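Local coordinates for protein beta-galactosidase (Bacteroides thetaiotaomicron, PDB 5MUJ) that probably acts as an arabinofuranosidase in the breakdown of rhamnogalacturonan II, a complex plant pectin, and binds an RGII chain B glycan, at residues C62-R67 / L73-V78; A95-D98 / D102-T105. All blocks are in the same frame, centred on the assembly; numbering follows the deposited sequence.

Contact 1 (C62-R67 / L73-V78)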
# COMPACT_ATOMS: atom_id res chain seq x y z
N CYS A 62 4.53 -2.28 -3.94
CA CYS A 62 3.40 -1.41 -3.70
C CYS A 62 2.32 -1.53 -4.76
O CYS A 62 2.02 -0.56 -5.43
CB CYS A 62 3.83 0.06 -3.62
SG CYS A 62 5.04 0.52 -2.36
N PRO A 63 1.78 -2.76 -4.96
CA PRO A 63 0.68 -2.94 -5.86
C PRO A 63 -0.64 -2.29 -5.46
O PRO A 63 -1.06 -2.35 -4.28
CB PRO A 63 0.49 -4.47 -5.88
CG PRO A 63 0.91 -4.88 -4.50
CD PRO A 63 2.09 -4.01 -4.23
N THR A 64 -1.29 -1.70 -6.46
CA THR A 64 -2.69 -1.34 -6.34
C THR A 64 -3.38 -1.92 -7.57
O THR A 64 -3.00 -1.60 -8.70
CB THR A 64 -2.89 0.19 -6.30
OG1 THR A 64 -2.01 0.77 -5.34
CG2 THR A 64 -4.31 0.57 -5.92
N VAL A 65 -4.38 -2.75 -7.33
CA VAL A 65 -5.06 -3.46 -8.45
C VAL A 65 -6.48 -2.96 -8.60
O VAL A 65 -7.23 -2.84 -7.63
CB VAL A 65 -5.06 -5.01 -8.32
CG1 VAL A 65 -5.90 -5.67 -9.45
CG2 VAL A 65 -3.65 -5.55 -8.32
N PHE A 66 -6.85 -2.70 -9.85
CA PHE A 66 -8.19 -2.26 -10.16
C PHE A 66 -8.63 -2.70 -11.56
O PHE A 66 -7.85 -3.24 -12.31
CB PHE A 66 -8.29 -0.74 -9.98
CG PHE A 66 -7.25 0.04 -10.75
CD1 PHE A 66 -5.96 0.15 -10.23
CD2 PHE A 66 -7.56 0.72 -11.93
CE1 PHE A 66 -4.99 0.85 -10.92
CE2 PHE A 66 -6.60 1.44 -12.59
CZ PHE A 66 -5.32 1.52 -12.07
N ARG A 67 -9.90 -2.47 -11.86
CA ARG A 67 -10.52 -2.99 -13.11
C ARG A 67 -11.15 -1.82 -13.87
O ARG A 67 -11.79 -0.97 -13.29
CB ARG A 67 -11.54 -4.06 -12.70
CG ARG A 67 -12.73 -4.35 -13.58
CD ARG A 67 -12.43 -5.36 -14.68
NE ARG A 67 -13.29 -6.55 -14.59
CZ ARG A 67 -14.62 -6.58 -14.75
NH1 ARG A 67 -15.32 -5.48 -15.03
NH2 ARG A 67 -15.27 -7.74 -14.63
N LEU A 73 -5.82 -3.74 -14.06
CA LEU A 73 -4.70 -2.81 -14.05
C LEU A 73 -3.99 -2.86 -12.69
O LEU A 73 -4.64 -3.17 -11.71
CB LEU A 73 -5.23 -1.43 -14.36
CG LEU A 73 -5.92 -1.30 -15.72
CD1 LEU A 73 -6.69 -0.01 -15.77
CD2 LEU A 73 -4.90 -1.38 -16.82
N MSE A 74 -2.66 -2.74 -12.69
CA MSE A 74 -1.90 -2.65 -11.44
C MSE A 74 -0.92 -1.51 -11.54
O MSE A 74 -0.05 -1.50 -12.39
CB MSE A 74 -1.12 -3.95 -11.19
CG MSE A 74 -0.40 -3.88 -9.83
SE MSE A 74 1.05 -5.18 -9.79
CE MSE A 74 -0.04 -6.80 -10.05
N THR A 75 -1.04 -0.55 -10.61
CA THR A 75 0.07 0.43 -10.44
C THR A 75 1.06 -0.16 -9.46
O THR A 75 0.69 -0.96 -8.63
CB THR A 75 -0.31 1.87 -9.96
OG1 THR A 75 -1.09 1.82 -8.74
CG2 THR A 75 -1.04 2.63 -10.97
N TYR A 76 2.32 0.18 -9.65
CA TYR A 76 3.41 -0.24 -8.75
C TYR A 76 4.57 0.76 -8.78
O TYR A 76 4.67 1.60 -9.66
CB TYR A 76 3.87 -1.66 -9.05
CG TYR A 76 4.48 -1.86 -10.43
CD1 TYR A 76 5.85 -1.70 -10.63
CD2 TYR A 76 3.70 -2.28 -11.53
CE1 TYR A 76 6.44 -1.86 -11.87
CE2 TYR A 76 4.28 -2.46 -12.79
CZ TYR A 76 5.64 -2.31 -12.95
OH TYR A 76 6.23 -2.48 -14.17
N VAL A 77 5.41 0.71 -7.74
CA VAL A 77 6.54 1.60 -7.69
C VAL A 77 7.82 0.82 -8.04
O VAL A 77 7.94 -0.39 -7.78
CB VAL A 77 6.67 2.32 -6.32
CG1 VAL A 77 5.34 3.03 -6.03
CG2 VAL A 77 7.09 1.36 -5.19
N VAL A 78 8.74 1.53 -8.66
CA VAL A 78 10.04 1.04 -8.99
C VAL A 78 11.09 1.96 -8.29
O VAL A 78 11.05 3.20 -8.40
CB VAL A 78 10.28 1.08 -10.51
CG1 VAL A 78 11.73 0.78 -10.84
CG2 VAL A 78 9.36 0.09 -11.25
O HOH W 1 0.32 1.51 -6.50
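Thr64 and Phe66 pair with Thr75 and Leu73 through two antiparallel rings of backbone hydrogen bonds, the N-to-C directions of the two segments 164° apart, and Leu73 N to Phe66 O at 2.7 Å is the shortest of the four bonds. Phe66 and Leu73 then meet over a ring face: Leu73 CB sits 3.8 Å from the ring centroid, a CH-pi contact, while Leu73 CD1 reaches the CE2 rim of Phe66 at 3.5 Å. Phe66 CG stands between its own backbone N and carbonyl carbon (chi1 53°), which swings the ring back across the neighbouring strand. On the same face, the side chains of Thr64 and Thr75 lie side by side, pointing the same way, and their hydroxyls share one water. Each donates to it, OG1 of Thr64 and OG1 of Thr75 both at 2.7 Å, and the water in turn donates a hydrogen bond to Cys62 O (2.9 Å). At the Cys62 end, on the threonine side, SG packs against Val77 CG2 (3.6 Å). On the other face the contacts across the strands are apolar: CG of Met74, a selenomethionine, against Val65 CG2 and its SE against Pro63 CB, 4.0 Å away. Such a buried hairpin of the first two strands is characteristic of a blade in a five-bladed beta-propeller.

Contact 2 (A95-D98 / D102-T105)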
# COMPACT_ATOMS: atom_id res chain seq x y z
N ALA A 95 0.78 -1.73 -15.12
CA ALA A 95 0.78 -2.96 -15.89
C ALA A 95 -0.63 -3.41 -16.05
O ALA A 95 -1.55 -3.04 -15.33
CB ALA A 95 1.57 -4.05 -15.22
N GLU A 96 -0.84 -4.15 -17.14
CA GLU A 96 -2.17 -4.71 -17.41
C GLU A 96 -2.20 -6.26 -17.41
O GLU A 96 -1.17 -6.91 -17.53
CB GLU A 96 -2.73 -4.21 -18.76
CG GLU A 96 -1.95 -4.70 -19.99
CD GLU A 96 -2.56 -4.30 -21.30
OE1 GLU A 96 -3.27 -3.29 -21.40
OE2 GLU A 96 -2.31 -5.05 -22.25
N SER A 97 -3.41 -6.79 -17.22
CA SER A 97 -3.70 -8.24 -17.20
C SER A 97 -5.12 -8.52 -17.61
O SER A 97 -6.07 -7.75 -17.33
CB SER A 97 -3.50 -8.82 -15.79
OG SER A 97 -3.79 -10.21 -15.76
N ASP A 98 -5.26 -9.66 -18.27
CA ASP A 98 -6.58 -10.24 -18.56
C ASP A 98 -7.03 -11.28 -17.54
O ASP A 98 -8.21 -11.68 -17.56
CB ASP A 98 -6.59 -10.91 -19.95
CG ASP A 98 -6.34 -9.94 -21.06
OD1 ASP A 98 -7.06 -8.92 -21.18
OD2 ASP A 98 -5.43 -10.21 -21.86
N ASP A 102 -1.07 -13.07 -15.03
CA ASP A 102 -0.11 -12.72 -16.05
C ASP A 102 -0.24 -11.23 -16.36
O ASP A 102 -1.31 -10.75 -16.80
CB ASP A 102 -0.36 -13.51 -17.35
CG ASP A 102 -0.11 -15.00 -17.19
OD1 ASP A 102 -1.01 -15.74 -16.77
OD2 ASP A 102 1.02 -15.44 -17.48
N TRP A 103 0.89 -10.55 -16.23
CA TRP A 103 0.94 -9.06 -16.21
C TRP A 103 1.89 -8.54 -17.27
O TRP A 103 2.97 -9.12 -17.49
CB TRP A 103 1.37 -8.50 -14.81
CG TRP A 103 0.29 -8.74 -13.83
CD1 TRP A 103 0.13 -9.85 -13.03
CD2 TRP A 103 -0.83 -7.90 -13.56
NE1 TRP A 103 -1.04 -9.75 -12.31
CE2 TRP A 103 -1.64 -8.56 -12.61
CE3 TRP A 103 -1.25 -6.67 -14.05
CZ2 TRP A 103 -2.85 -8.03 -12.20
CZ3 TRP A 103 -2.41 -6.16 -13.62
CH2 TRP A 103 -3.19 -6.82 -12.69
N ARG A 104 1.49 -7.46 -17.93
CA ARG A 104 2.38 -6.79 -18.90
C ARG A 104 2.55 -5.30 -18.56
O ARG A 104 1.59 -4.55 -18.55
CB ARG A 104 1.84 -6.94 -20.31
CG ARG A 104 1.67 -8.39 -20.80
CD ARG A 104 0.99 -8.41 -22.15
NE ARG A 104 -0.36 -7.86 -22.05
CZ ARG A 104 -1.44 -8.57 -21.70
NH1 ARG A 104 -1.33 -9.87 -21.42
NH2 ARG A 104 -2.62 -7.97 -21.60
N THR A 105 3.79 -4.90 -18.36
CA THR A 105 4.08 -3.49 -17.98
C THR A 105 3.91 -2.59 -19.17
O THR A 105 4.38 -2.93 -20.29
CB THR A 105 5.47 -3.37 -17.41
OG1 THR A 105 5.45 -4.07 -16.17
CG2 THR A 105 5.87 -1.90 -17.25
O HOH W 2 -2.96 -11.28 -18.81
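Glu96 and Arg104 form the hydrogen-bonded pair of this antiparallel ladder, Arg104 N reaching Glu96 O at 2.7 Å and Glu96 N returning to Arg104 O. The same two residues carry a salt bridge beyond the backbone. NH2 of Arg104 points at Glu96 OE2 (3.0 Å) within its own guanidinium plane, yet meets the carboxylate from above, the two flat groups being turned 87° apart; NE adds a weak bond to the same oxygen. A bend at chi3 (-63°) folds the guanidinium back over segment 95-98, whose Asp98, just past the strand end, makes a long second ion pair from OD2 to NH2. This is the outer hairpin of a propeller blade, with 104-110 as the edge strand, and its tight loop is fastened by polar bonds. Ser97 OG donates to Asp102 O at 2.7 Å and also receives Asn99 N, while a water bridges Asp98 N to that same carbonyl. Aromatic packing takes up the face away from Glu96 and Arg104: Ser97 CB lies almost exactly over the six-membered ring of Trp103, 3.4 Å from its centroid and 4° off the normal. Ala95 CB touches the ring at CE3, 4.0 Å away, and the indole NE1 is tied to Leu100 O.

The two contacts are successive hairpins of one four-stranded blade, 59-68 and 71-79 giving way to 90-97 and 104-110, with centres about 10 Å apart. They are stitched together where strands 71-79 and 90-97 lie side by side: Met74 O is 2.9 Å from Ala95 N, a probable backbone hydrogen bond. Side chains bridge them too. Tyr76 OH and Thr105 OG1 are hydrogen-bonded at 2.7 Å, and the selenomethionine methyl, Met74 CE, packs 3.5 Å from Trp103 CE2. Contact 1 leads toward the glycan pocket, the side chain of Cys62 lying about 6 Å from a bound rhamnose, whereas contact 2 belongs to the outer rim of the blade.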